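Local structure of cytokinesis protein 2 (Saccharomyces cerevisiae, 4WPE) at residues A[34-39]-A[224-229]; A[38-43]-A[232-237]; A[56-61]-A[87-92]; A[67-72]-A[77-82]. The protein mediates the cytoskeletal rearrangements required for cytokinesis, accompanying first the septins and then the medial actin ring; this chain is its F-BAR domain. All blocks are in the same frame, centred on the assembly; numbering follows the deposited sequence.

Overall arrangement
All four contacts join long helices of one F-BAR subunit. Contacts 1 and 2 follow each other, centres 9 Å apart, where helix 37-71 begins beside helix 170-259. Contacts 3 and 4, centres 16 Å apart, lie further out, where helix 37-71 pairs with helix 76-162 in a hairpin. Contacts 1 and 4 are thus about 51 Å apart between centres in one chain, yet the dimer brings the two ends together: the hairpin end of the second subunit packs on the middle of the first, D74 there meeting R226 and S36 of contact 1, and F82 there meeting M40 of contact 2. Each contact also touches the second subunit.

Contact 1: A[34-39]-A[224-229]; sequences IRSCDS and NARISF
R226 reaches from helix 170-259 to the junction of helix 21-35 and helix 37-71, where I34, S36 and C37 lie round its guanidinium on this side in the F-BAR helical bundle. With CG anti to the backbone N (chi1 177°) and the chain extended as far as NE, the side chain spans the gap between segments whose nearest CA atoms, those of I34 and R226, are 8.1 Å apart. R226 also packs on L118 of helix 76-162. S36 stands at the edge of the guanidinium, near its plane, with OG 3.7 Å from R226 NH2. Both atoms bind D74 OD2 of the second subunit, NH2 as a salt bridge and the small serine hydroxyl by a hydrogen bond, which is consistent with their nearness. E223 pairs with NH1. A methionine here would probably leave E223 without its salt-bridge partner and D74 of the second subunit with only the S36 bond of these two. The packed side faces helix 170-259 and is buried; on the other side of the junction the exposed R35 and D38 take no part, lying on the solvent side. At the buried side C37, compact and weakly polar, approaches obliquely, its SG lying 4.0 Å from R226 NE, the atom that also makes a weak hydrogen bond to G33 O.

Contact 2: A[38-43]-A[232-237]; sequences DSMILF and SKLQQF
M40 and L234 mark the nearest backbone approach, their CA atoms 9.3 Å apart on two helices that run in the same direction, 37-71 and 170-259, within the F-BAR bundle. Four buried apolar side chains fill this spacing. M40, modelled as selenomethionine, points into the gap and brings its selenium within 4.3 Å of L234 CD2; the flexible, unbranched chain of methionine suits a place where it must also fit against F82 of the second subunit. L234 starts off to one side of the gap, but the end of its branched chain comes nearer, and it also packs on L259 of the second subunit.

One helical turn further on, F43 and F237 form an offset edge-to-face pair, with ring centroids 5.9 Å apart. The edge of F43 is turned toward the face of F237. Both rings are carried inward by the same first torsion, CG anti to the backbone N (172° in F43, 168° in F237); the two side chains cross at about a right angle, while the ring planes stand at 68°. I61 of the second subunit packs on F43, while R47 of the same chain lies against F237, so the pair belongs to a core that the dimer completes. The touch itself is made by F43 CE2, which sits 3.9 Å from F237 CZ and 4.1 Å from F237 CE1.

Contact 3: A[56-61]-A[87-92]; sequences RRLGAI and SVEKAR
L58 drives the tip of its side chain against the E89 and R92 pair on the facing helix. Its CG lies anti to the backbone N, and chi2 of 61° sets the two methyls: CD2 is 3.4 Å from the backbone E89 O and also lies over one face of the R92 guanidinium, 3.6 Å from R92 NH2 and displaced toward the rim of the group. CD1 sits between E89 OE1 and R92 NH2, 3.8 Å from each. A leucine suits the spot because its forked end can cover a flat cation without competing for its N-H groups.

Those groups are engaged at the edge. R92 bends at chi3 (-56°) and E89 at chi2, which brings the charged ends together side-on: R92 NH2 binds E89 OE1 at 2.7 Å through a nearly straight hydrogen bond that is part of a salt bridge, and R92 NE binds E89 OE2 at 2.9 Å. OE1 is approached on its syn side, though tilted from the carboxylate plane; NE comes to OE2 from above that plane. L58 thus packs one arm of the F-BAR hairpin (37-71) against the salt-bridged pair on the other (76-162). R47 of the second subunit also bridges to E89 OE1, and R92 NH1 pairs with E248. A leucine replacing R92 would probably cost E89 both these bonds and E248 its salt bridge. R92 NH1 is held as well by the hydroxyl of Y54.

Contact 4: A[67-72]-A[77-82]; sequences KDIGTN and KLNETF
I69, near the end of helix 37-71, packs on N79 and F82 of helix 76-162 just beyond the turn of the F-BAR helical hairpin; N72 is where the chain leaves helical geometry to make that turn. Along 77-82, K77 and L78 come first and face elsewhere: K77 lies on H258 and F262, and L78 packs on I227 of the second subunit. N79 is the first to touch I69. Its CG lies anti to the backbone N (chi1 -171°), which brings the amide end nearer the facing helix, and ND2 comes 3.9 Å from I69 CG2. N79, only partly exposed, suits its place, since an asparagine can brush a methyl while also touching D74 of the connecting loop. T81 turns to helix 170-259, where it meets H258 and L259. F82 closes the segment; F82 CA and I69 CA, 7.3 Å apart, are the nearest such pair. F82 CB is 3.8 Å from I69 CD1, the same methyl that reaches 3.4 Å from the backbone F82 O, while the ring lies obliquely to I69 CG1. The beta-branched isoleucine thus serves two neighbours at once, CG2 on the amide and CG1 and CD1 on CB and the backbone of F82. I69 contributes only carbon, so this contact rests on packing, with no hydrogen bond between the two segments.

Contact 1: A[34-39]-A[224-229]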
loop_
_atom_site.group_PDB
_atom_site.type_symbol
_atom_site.label_atom_id
_atom_site.label_comp_id
_atom_site.label_asym_id
_atom_site.label_seq_id
_atom_site.Cartn_x
_atom_site.Cartn_y
_atom_site.Cartn_z
ATOM N N ILE A 34 6.389 -6.558 -29.403
ATOM C CA ILE A 34 7.344 -5.593 -28.884
ATOM C C ILE A 34 6.614 -4.404 -28.260
ATOM O O ILE A 34 6.955 -3.962 -27.162
ATOM C CB ILE A 34 8.305 -5.120 -29.989
ATOM C CG1 ILE A 34 9.262 -6.252 -30.356
ATOM C CG2 ILE A 34 9.107 -3.914 -29.534
ATOM C CD1 ILE A 34 10.042 -6.001 -31.616
ATOM N N ARG A 35 5.597 -3.898 -28.956
ATOM C CA ARG A 35 4.780 -2.805 -28.435
ATOM C C ARG A 35 3.987 -3.260 -27.219
ATOM O O ARG A 35 3.675 -2.465 -26.335
ATOM C CB ARG A 35 3.824 -2.275 -29.507
ATOM C CG ARG A 35 4.510 -1.682 -30.722
ATOM C CD ARG A 35 3.567 -1.642 -31.915
ATOM N NE ARG A 35 4.190 -1.028 -33.084
ATOM C CZ ARG A 35 3.516 -0.502 -34.101
ATOM N NH1 ARG A 35 2.190 -0.515 -34.100
ATOM N NH2 ARG A 35 4.170 0.035 -35.123
ATOM N N SER A 36 3.665 -4.548 -27.184
ATOM C CA SER A 36 2.898 -5.126 -26.089
ATOM C C SER A 36 3.687 -5.098 -24.782
ATOM O O SER A 36 3.109 -5.172 -23.696
ATOM C CB SER A 36 2.486 -6.558 -26.434
ATOM O OG SER A 36 1.944 -7.222 -25.307
ATOM N N CYS A 37 5.009 -4.989 -24.887
ATOM C CA CYS A 37 5.861 -4.882 -23.707
ATOM C C CYS A 37 5.612 -3.571 -22.973
ATOM O O CYS A 37 5.736 -3.502 -21.750
ATOM C CB CYS A 37 7.340 -4.993 -24.089
ATOM S SG CYS A 37 7.887 -6.646 -24.581
ATOM N N ASP A 38 5.251 -2.532 -23.723
ATOM C CA ASP A 38 4.989 -1.218 -23.146
ATOM C C ASP A 38 3.855 -1.264 -22.124
ATOM O O ASP A 38 3.754 -0.397 -21.258
ATOM C CB ASP A 38 4.657 -0.205 -24.245
ATOM C CG ASP A 38 5.848 0.110 -25.127
ATOM O OD1 ASP A 38 6.963 0.284 -24.591
ATOM O OD2 ASP A 38 5.670 0.189 -26.360
ATOM N N SER A 39 3.001 -2.275 -22.237
ATOM C CA SER A 39 1.920 -2.464 -21.283
ATOM C C SER A 39 2.486 -2.757 -19.900
ATOM O O SER A 39 2.058 -2.172 -18.903
ATOM C CB SER A 39 0.998 -3.601 -21.729
ATOM O OG SER A 39 0.472 -3.368 -23.025
ATOM N N ASN A 224 10.887 -16.176 -28.631
ATOM C CA ASN A 224 11.201 -17.054 -27.509
ATOM C C ASN A 224 11.933 -16.301 -26.401
ATOM O O ASN A 224 11.678 -16.516 -25.216
ATOM C CB ASN A 224 12.041 -18.245 -27.971
ATOM C CG ASN A 224 12.157 -19.321 -26.909
ATOM O OD1 ASN A 224 12.995 -19.238 -26.010
ATOM N ND2 ASN A 224 11.309 -20.337 -27.005
ATOM N N ALA A 225 12.838 -15.412 -26.798
ATOM C CA ALA A 225 13.577 -14.598 -25.842
ATOM C C ALA A 225 12.677 -13.528 -25.239
ATOM O O ALA A 225 12.922 -13.055 -24.135
ATOM C CB ALA A 225 14.787 -13.961 -26.505
ATOM N N ARG A 226 11.635 -13.148 -25.973
ATOM C CA ARG A 226 10.681 -12.157 -25.486
ATOM C C ARG A 226 9.725 -12.761 -24.456
ATOM O O ARG A 226 9.519 -12.195 -23.381
ATOM C CB ARG A 226 9.892 -11.560 -26.648
ATOM C CG ARG A 226 8.826 -10.569 -26.218
ATOM C CD ARG A 226 7.903 -10.215 -27.374
ATOM N NE ARG A 226 6.647 -9.653 -26.894
ATOM C CZ ARG A 226 5.537 -10.358 -26.706
ATOM N NH1 ARG A 226 5.521 -11.658 -26.974
ATOM N NH2 ARG A 226 4.440 -9.763 -26.257
ATOM N N ILE A 227 9.144 -13.909 -24.793
ATOM C CA ILE A 227 8.248 -14.608 -23.879
ATOM C C ILE A 227 8.955 -14.969 -22.575
ATOM O O ILE A 227 8.476 -14.647 -21.492
ATOM C CB ILE A 227 7.684 -15.898 -24.503
ATOM C CG1 ILE A 227 6.945 -15.596 -25.810
ATOM C CG2 ILE A 227 6.755 -16.598 -23.522
ATOM C CD1 ILE A 227 5.763 -14.676 -25.643
ATOM N N SER A 228 10.101 -15.632 -22.691
ATOM C CA SER A 228 10.836 -16.126 -21.530
ATOM C C SER A 228 11.290 -15.004 -20.602
ATOM O O SER A 228 11.222 -15.137 -19.378
ATOM C CB SER A 228 12.047 -16.944 -21.984
ATOM O OG SER A 228 11.640 -18.147 -22.611
ATOM N N PHE A 229 11.758 -13.905 -21.187
ATOM C CA PHE A 229 12.216 -12.759 -20.408
ATOM C C PHE A 229 11.064 -12.167 -19.596
ATOM O O PHE A 229 11.206 -11.917 -18.400
ATOM C CB PHE A 229 12.833 -11.698 -21.324
ATOM C CG PHE A 229 13.401 -10.513 -20.594
ATOM C CD1 PHE A 229 14.724 -10.503 -20.185
ATOM C CD2 PHE A 229 12.614 -9.402 -20.326
ATOM C CE1 PHE A 229 15.250 -9.410 -19.516
ATOM C CE2 PHE A 229 13.132 -8.309 -19.657
ATOM C CZ PHE A 229 14.452 -8.313 -19.253
#

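Contact 2: A[38-43]-A[232-237]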
loop_
_atom_site.group_PDB
_atom_site.type_symbol
_atom_site.label_atom_id
_atom_site.label_comp_id
_atom_site.label_asym_id
_atom_site.label_seq_id
_atom_site.Cartn_x
_atom_site.Cartn_y
_atom_site.Cartn_z
ATOM N N ASP A 38 5.251 -2.532 -23.723
ATOM C CA ASP A 38 4.989 -1.218 -23.146
ATOM C C ASP A 38 3.855 -1.264 -22.124
ATOM O O ASP A 38 3.754 -0.397 -21.258
ATOM C CB ASP A 38 4.657 -0.205 -24.245
ATOM C CG ASP A 38 5.848 0.110 -25.127
ATOM O OD1 ASP A 38 6.963 0.284 -24.591
ATOM O OD2 ASP A 38 5.670 0.189 -26.360
ATOM N N SER A 39 3.001 -2.275 -22.237
ATOM C CA SER A 39 1.920 -2.464 -21.283
ATOM C C SER A 39 2.486 -2.757 -19.900
ATOM O O SER A 39 2.058 -2.172 -18.903
ATOM C CB SER A 39 0.998 -3.601 -21.729
ATOM O OG SER A 39 0.472 -3.368 -23.025
HETATM N N MSE A 40 3.457 -3.663 -19.846
HETATM C CA MSE A 40 4.060 -4.056 -18.579
HETATM C C MSE A 40 5.122 -3.060 -18.119
HETATM O O MSE A 40 5.246 -2.793 -16.921
HETATM C CB MSE A 40 4.659 -5.462 -18.686
HETATM C CG MSE A 40 3.631 -6.577 -18.532
HETATM SE SE MSE A 40 2.639 -6.433 -16.851
HETATM C CE MSE A 40 1.363 -7.885 -17.103
ATOM N N ILE A 41 5.877 -2.512 -19.069
ATOM C CA ILE A 41 6.884 -1.500 -18.762
ATOM C C ILE A 41 6.270 -0.326 -18.005
ATOM O O ILE A 41 6.798 0.108 -16.982
ATOM C CB ILE A 41 7.565 -0.968 -20.039
ATOM C CG1 ILE A 41 8.429 -2.053 -20.678
ATOM C CG2 ILE A 41 8.428 0.241 -19.720
ATOM C CD1 ILE A 41 8.864 -1.720 -22.096
ATOM N N LEU A 42 5.147 0.181 -18.505
ATOM C CA LEU A 42 4.464 1.292 -17.855
ATOM C C LEU A 42 3.894 0.865 -16.509
ATOM O O LEU A 42 3.960 1.616 -15.537
ATOM C CB LEU A 42 3.349 1.843 -18.745
ATOM C CG LEU A 42 2.683 3.125 -18.236
ATOM C CD1 LEU A 42 3.629 4.313 -18.352
ATOM C CD2 LEU A 42 1.380 3.397 -18.974
ATOM N N PHE A 43 3.336 -0.341 -16.460
ATOM C CA PHE A 43 2.762 -0.868 -15.226
ATOM C C PHE A 43 3.813 -0.974 -14.128
ATOM O O PHE A 43 3.585 -0.546 -12.999
ATOM C CB PHE A 43 2.122 -2.237 -15.465
ATOM C CG PHE A 43 1.670 -2.920 -14.202
ATOM C CD1 PHE A 43 0.561 -2.462 -13.508
ATOM C CD2 PHE A 43 2.356 -4.017 -13.709
ATOM C CE1 PHE A 43 0.143 -3.087 -12.351
ATOM C CE2 PHE A 43 1.945 -4.647 -12.553
ATOM C CZ PHE A 43 0.837 -4.181 -11.871
ATOM N N SER A 232 10.052 -14.602 -16.798
ATOM C CA SER A 232 10.916 -14.578 -15.617
ATOM C C SER A 232 10.754 -13.280 -14.835
ATOM O O SER A 232 10.808 -13.278 -13.605
ATOM C CB SER A 232 12.385 -14.759 -16.010
ATOM O OG SER A 232 12.904 -13.579 -16.600
ATOM N N LYS A 233 10.562 -12.178 -15.555
ATOM C CA LYS A 233 10.402 -10.874 -14.922
ATOM C C LYS A 233 9.106 -10.791 -14.118
ATOM O O LYS A 233 9.014 -10.034 -13.155
ATOM C CB LYS A 233 10.439 -9.760 -15.969
ATOM C CG LYS A 233 11.839 -9.374 -16.400
ATOM C CD LYS A 233 12.797 -9.395 -15.221
ATOM C CE LYS A 233 14.212 -9.077 -15.660
ATOM N NZ LYS A 233 15.177 -9.190 -14.533
ATOM N N LEU A 234 8.109 -11.575 -14.509
ATOM C CA LEU A 234 6.830 -11.562 -13.814
ATOM C C LEU A 234 6.857 -12.408 -12.542
ATOM O O LEU A 234 6.059 -12.180 -11.631
ATOM C CB LEU A 234 5.710 -12.034 -14.742
ATOM C CG LEU A 234 5.209 -10.962 -15.717
ATOM C CD1 LEU A 234 4.131 -11.509 -16.643
ATOM C CD2 LEU A 234 4.696 -9.752 -14.952
ATOM N N GLN A 235 7.762 -13.381 -12.468
ATOM C CA GLN A 235 7.910 -14.129 -11.222
ATOM C C GLN A 235 8.709 -13.265 -10.258
ATOM O O GLN A 235 8.334 -13.113 -9.098
ATOM C CB GLN A 235 8.591 -15.487 -11.445
ATOM C CG GLN A 235 7.931 -16.692 -10.728
ATOM C CD GLN A 235 7.969 -16.656 -9.192
ATOM O OE1 GLN A 235 8.270 -15.640 -8.579
ATOM N NE2 GLN A 235 7.659 -17.791 -8.573
ATOM N N GLN A 236 9.796 -12.678 -10.751
ATOM C CA GLN A 236 10.589 -11.744 -9.954
ATOM C C GLN A 236 9.695 -10.669 -9.349
ATOM O O GLN A 236 9.915 -10.212 -8.229
ATOM C CB GLN A 236 11.684 -11.102 -10.800
ATOM C CG GLN A 236 12.804 -12.047 -11.156
ATOM C CD GLN A 236 13.743 -11.454 -12.179
ATOM O OE1 GLN A 236 14.055 -10.263 -12.136
ATOM N NE2 GLN A 236 14.201 -12.281 -13.108
ATOM N N PHE A 237 8.677 -10.286 -10.110
ATOM C CA PHE A 237 7.608 -9.422 -9.630
ATOM C C PHE A 237 6.786 -10.118 -8.546
ATOM O O PHE A 237 6.614 -9.587 -7.447
ATOM C CB PHE A 237 6.721 -9.007 -10.806
ATOM C CG PHE A 237 5.434 -8.349 -10.405
ATOM C CD1 PHE A 237 5.417 -7.039 -9.964
ATOM C CD2 PHE A 237 4.233 -9.036 -10.509
ATOM C CE1 PHE A 237 4.225 -6.430 -9.606
ATOM C CE2 PHE A 237 3.039 -8.436 -10.158
ATOM C CZ PHE A 237 3.035 -7.131 -9.705
#

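Contact 3: A[56-61]-A[87-92]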
loop_
_atom_site.group_PDB
_atom_site.type_symbol
_atom_site.label_atom_id
_atom_site.label_comp_id
_atom_site.label_asym_id
_atom_site.label_seq_id
_atom_site.Cartn_x
_atom_site.Cartn_y
_atom_site.Cartn_z
ATOM N N ARG A 56 6.785 5.981 1.939
ATOM C CA ARG A 56 7.159 7.300 2.435
ATOM C C ARG A 56 6.059 7.907 3.297
ATOM O O ARG A 56 6.338 8.519 4.328
ATOM C CB ARG A 56 7.500 8.240 1.274
ATOM C CG ARG A 56 8.876 7.999 0.648
ATOM C CD ARG A 56 9.804 7.219 1.579
ATOM N NE ARG A 56 11.198 7.279 1.149
ATOM C CZ ARG A 56 12.095 8.137 1.629
ATOM N NH1 ARG A 56 11.747 9.008 2.567
ATOM N NH2 ARG A 56 13.342 8.118 1.176
ATOM N N ARG A 57 4.811 7.727 2.884
ATOM C CA ARG A 57 3.688 8.293 3.623
ATOM C C ARG A 57 3.371 7.480 4.873
ATOM O O ARG A 57 2.880 8.022 5.862
ATOM C CB ARG A 57 2.450 8.389 2.736
ATOM C CG ARG A 57 1.357 9.251 3.333
ATOM C CD ARG A 57 0.184 9.398 2.388
ATOM N NE ARG A 57 -1.031 9.774 3.101
ATOM C CZ ARG A 57 -2.212 9.944 2.519
ATOM N NH1 ARG A 57 -2.335 9.774 1.210
ATOM N NH2 ARG A 57 -3.268 10.285 3.245
ATOM N N LEU A 58 3.649 6.181 4.826
ATOM C CA LEU A 58 3.479 5.329 5.998
ATOM C C LEU A 58 4.528 5.679 7.043
ATOM O O LEU A 58 4.246 5.689 8.242
ATOM C CB LEU A 58 3.579 3.849 5.626
ATOM C CG LEU A 58 3.380 2.855 6.773
ATOM C CD1 LEU A 58 1.995 2.998 7.375
ATOM C CD2 LEU A 58 3.622 1.429 6.306
ATOM N N GLY A 59 5.742 5.966 6.578
ATOM C CA GLY A 59 6.827 6.365 7.457
ATOM C C GLY A 59 6.508 7.664 8.170
ATOM O O GLY A 59 6.790 7.819 9.360
ATOM N N ALA A 60 5.909 8.598 7.438
ATOM C CA ALA A 60 5.483 9.870 8.008
ATOM C C ALA A 60 4.393 9.660 9.052
ATOM O O ALA A 60 4.303 10.407 10.025
ATOM C CB ALA A 60 4.993 10.807 6.914
ATOM N N ILE A 61 3.564 8.643 8.843
ATOM C CA ILE A 61 2.484 8.329 9.771
ATOM C C ILE A 61 3.035 7.710 11.052
ATOM O O ILE A 61 2.629 8.086 12.153
ATOM C CB ILE A 61 1.447 7.383 9.127
ATOM C CG1 ILE A 61 0.539 8.173 8.180
ATOM C CG2 ILE A 61 0.603 6.696 10.182
ATOM C CD1 ILE A 61 -0.418 7.312 7.379
ATOM N N SER A 87 6.592 -0.429 15.680
ATOM C CA SER A 87 7.705 -1.144 15.057
ATOM C C SER A 87 7.235 -2.022 13.896
ATOM O O SER A 87 7.928 -2.151 12.885
ATOM C CB SER A 87 8.447 -1.991 16.095
ATOM O OG SER A 87 7.853 -3.267 16.243
ATOM N N VAL A 88 6.059 -2.622 14.045
ATOM C CA VAL A 88 5.472 -3.432 12.984
ATOM C C VAL A 88 5.254 -2.600 11.725
ATOM O O VAL A 88 5.592 -3.025 10.621
ATOM C CB VAL A 88 4.129 -4.057 13.426
ATOM C CG1 VAL A 88 3.271 -4.419 12.219
ATOM C CG2 VAL A 88 4.369 -5.270 14.312
ATOM N N GLU A 89 4.706 -1.402 11.902
ATOM C CA GLU A 89 4.340 -0.559 10.771
ATOM C C GLU A 89 5.547 0.044 10.057
ATOM O O GLU A 89 5.516 0.224 8.843
ATOM C CB GLU A 89 3.393 0.555 11.227
ATOM C CG GLU A 89 2.001 0.064 11.604
ATOM C CD GLU A 89 1.240 -0.514 10.422
ATOM O OE1 GLU A 89 0.673 0.275 9.636
ATOM O OE2 GLU A 89 1.212 -1.755 10.277
ATOM N N LYS A 90 6.610 0.355 10.793
ATOM C CA LYS A 90 7.804 0.892 10.144
ATOM C C LYS A 90 8.556 -0.228 9.426
ATOM O O LYS A 90 9.341 0.029 8.513
ATOM C CB LYS A 90 8.720 1.601 11.146
ATOM C CG LYS A 90 9.103 0.779 12.353
ATOM C CD LYS A 90 10.189 1.467 13.165
ATOM C CE LYS A 90 9.755 2.851 13.619
ATOM N NZ LYS A 90 10.843 3.558 14.352
ATOM N N ALA A 91 8.305 -1.469 9.834
ATOM C CA ALA A 91 8.860 -2.628 9.142
ATOM C C ALA A 91 8.189 -2.812 7.782
ATOM O O ALA A 91 8.853 -3.121 6.790
ATOM C CB ALA A 91 8.705 -3.883 9.985
ATOM N N ARG A 92 6.871 -2.626 7.743
ATOM C CA ARG A 92 6.133 -2.671 6.484
ATOM C C ARG A 92 6.602 -1.560 5.556
ATOM O O ARG A 92 6.815 -1.785 4.364
ATOM C CB ARG A 92 4.626 -2.546 6.719
ATOM C CG ARG A 92 4.012 -3.697 7.494
ATOM C CD ARG A 92 2.506 -3.779 7.271
ATOM N NE ARG A 92 1.810 -2.538 7.598
ATOM C CZ ARG A 92 1.311 -1.694 6.698
ATOM N NH1 ARG A 92 1.432 -1.951 5.402
ATOM N NH2 ARG A 92 0.689 -0.592 7.094
#

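Contact 4: A[67-72]-A[77-82]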
loop_
_atom_site.group_PDB
_atom_site.type_symbol
_atom_site.label_atom_id
_atom_site.label_comp_id
_atom_site.label_asym_id
_atom_site.label_seq_id
_atom_site.Cartn_x
_atom_site.Cartn_y
_atom_site.Cartn_z
ATOM N N LYS A 67 6.109 10.297 18.014
ATOM C CA LYS A 67 6.078 11.522 18.804
ATOM C C LYS A 67 4.878 11.540 19.744
ATOM O O LYS A 67 4.958 12.064 20.854
ATOM C CB LYS A 67 6.051 12.752 17.889
ATOM N N ASP A 68 3.767 10.962 19.299
ATOM C CA ASP A 68 2.554 10.937 20.112
ATOM C C ASP A 68 2.682 9.980 21.292
ATOM O O ASP A 68 2.217 10.280 22.389
ATOM C CB ASP A 68 1.345 10.562 19.256
ATOM C CG ASP A 68 0.867 11.711 18.395
ATOM O OD1 ASP A 68 1.673 12.633 18.144
ATOM O OD2 ASP A 68 -0.308 11.696 17.969
ATOM N N ILE A 69 3.308 8.830 21.065
ATOM C CA ILE A 69 3.550 7.876 22.140
ATOM C C ILE A 69 4.411 8.508 23.232
ATOM O O ILE A 69 4.116 8.377 24.422
ATOM C CB ILE A 69 4.229 6.595 21.615
ATOM C CG1 ILE A 69 3.232 5.763 20.807
ATOM C CG2 ILE A 69 4.786 5.768 22.762
ATOM C CD1 ILE A 69 3.841 4.540 20.158
ATOM N N GLY A 70 5.461 9.209 22.818
ATOM C CA GLY A 70 6.352 9.881 23.747
ATOM C C GLY A 70 5.687 11.036 24.473
ATOM O O GLY A 70 5.820 11.172 25.691
ATOM N N THR A 71 4.974 11.874 23.724
ATOM C CA THR A 71 4.244 12.997 24.310
ATOM C C THR A 71 3.138 12.494 25.231
ATOM O O THR A 71 3.203 12.664 26.449
ATOM C CB THR A 71 3.626 13.902 23.229
ATOM O OG1 THR A 71 4.663 14.420 22.386
ATOM C CG2 THR A 71 2.867 15.057 23.873
ATOM N N ASN A 72 2.122 11.879 24.637
ATOM C CA ASN A 72 1.072 11.221 25.400
ATOM C C ASN A 72 1.574 9.894 25.945
ATOM O O ASN A 72 1.334 8.841 25.357
ATOM C CB ASN A 72 -0.168 10.992 24.538
ATOM C CG ASN A 72 -0.614 12.245 23.819
ATOM O OD1 ASN A 72 -0.523 13.350 24.357
ATOM N ND2 ASN A 72 -1.098 12.082 22.590
ATOM N N LYS A 77 1.866 -2.658 29.726
ATOM C CA LYS A 77 1.621 -3.433 28.515
ATOM C C LYS A 77 0.935 -2.656 27.386
ATOM O O LYS A 77 1.272 -2.841 26.220
ATOM C CB LYS A 77 0.793 -4.671 28.854
ATOM C CG LYS A 77 1.571 -5.965 28.737
ATOM C CD LYS A 77 2.566 -6.131 29.872
ATOM C CE LYS A 77 3.305 -7.456 29.735
ATOM N NZ LYS A 77 4.224 -7.705 30.879
ATOM N N LEU A 78 -0.012 -1.783 27.717
ATOM C CA LEU A 78 -0.689 -1.010 26.677
ATOM C C LEU A 78 0.278 -0.020 26.031
ATOM O O LEU A 78 0.072 0.408 24.898
ATOM C CB LEU A 78 -1.913 -0.277 27.233
ATOM N N ASN A 79 1.339 0.337 26.745
ATOM C CA ASN A 79 2.363 1.187 26.156
ATOM C C ASN A 79 3.353 0.371 25.334
ATOM O O ASN A 79 3.797 0.806 24.281
ATOM C CB ASN A 79 3.089 1.986 27.240
ATOM C CG ASN A 79 4.010 3.038 26.665
ATOM O OD1 ASN A 79 5.230 2.941 26.786
ATOM N ND2 ASN A 79 3.431 4.047 26.024
ATOM N N GLU A 80 3.678 -0.826 25.808
ATOM C CA GLU A 80 4.557 -1.725 25.073
ATOM C C GLU A 80 3.825 -2.285 23.849
ATOM O O GLU A 80 4.460 -2.755 22.906
ATOM C CB GLU A 80 5.058 -2.866 25.971
ATOM C CG GLU A 80 5.006 -2.553 27.477
ATOM C CD GLU A 80 5.615 -3.654 28.339
ATOM O OE1 GLU A 80 5.824 -4.751 27.778
ATOM O OE2 GLU A 80 5.906 -3.424 29.546
ATOM N N THR A 81 2.495 -2.221 23.848
ATOM C CA THR A 81 1.741 -2.670 22.679
ATOM C C THR A 81 1.658 -1.538 21.648
ATOM O O THR A 81 1.572 -1.792 20.447
ATOM C CB THR A 81 0.320 -3.170 23.060
ATOM O OG1 THR A 81 -0.134 -4.127 22.096
ATOM C CG2 THR A 81 -0.675 -2.030 23.136
ATOM N N PHE A 82 1.706 -0.292 22.115
ATOM C CA PHE A 82 1.699 0.853 21.212
ATOM C C PHE A 82 3.004 0.893 20.431
ATOM O O PHE A 82 3.045 1.362 19.294
ATOM C CB PHE A 82 1.502 2.167 21.976
ATOM C CG PHE A 82 0.060 2.506 22.264
ATOM C CD1 PHE A 82 -0.919 1.527 22.244
ATOM C CD2 PHE A 82 -0.312 3.811 22.545
ATOM C CE1 PHE A 82 -2.241 1.843 22.509
ATOM C CE2 PHE A 82 -1.633 4.132 22.809
ATOM C CZ PHE A 82 -2.597 3.147 22.791
#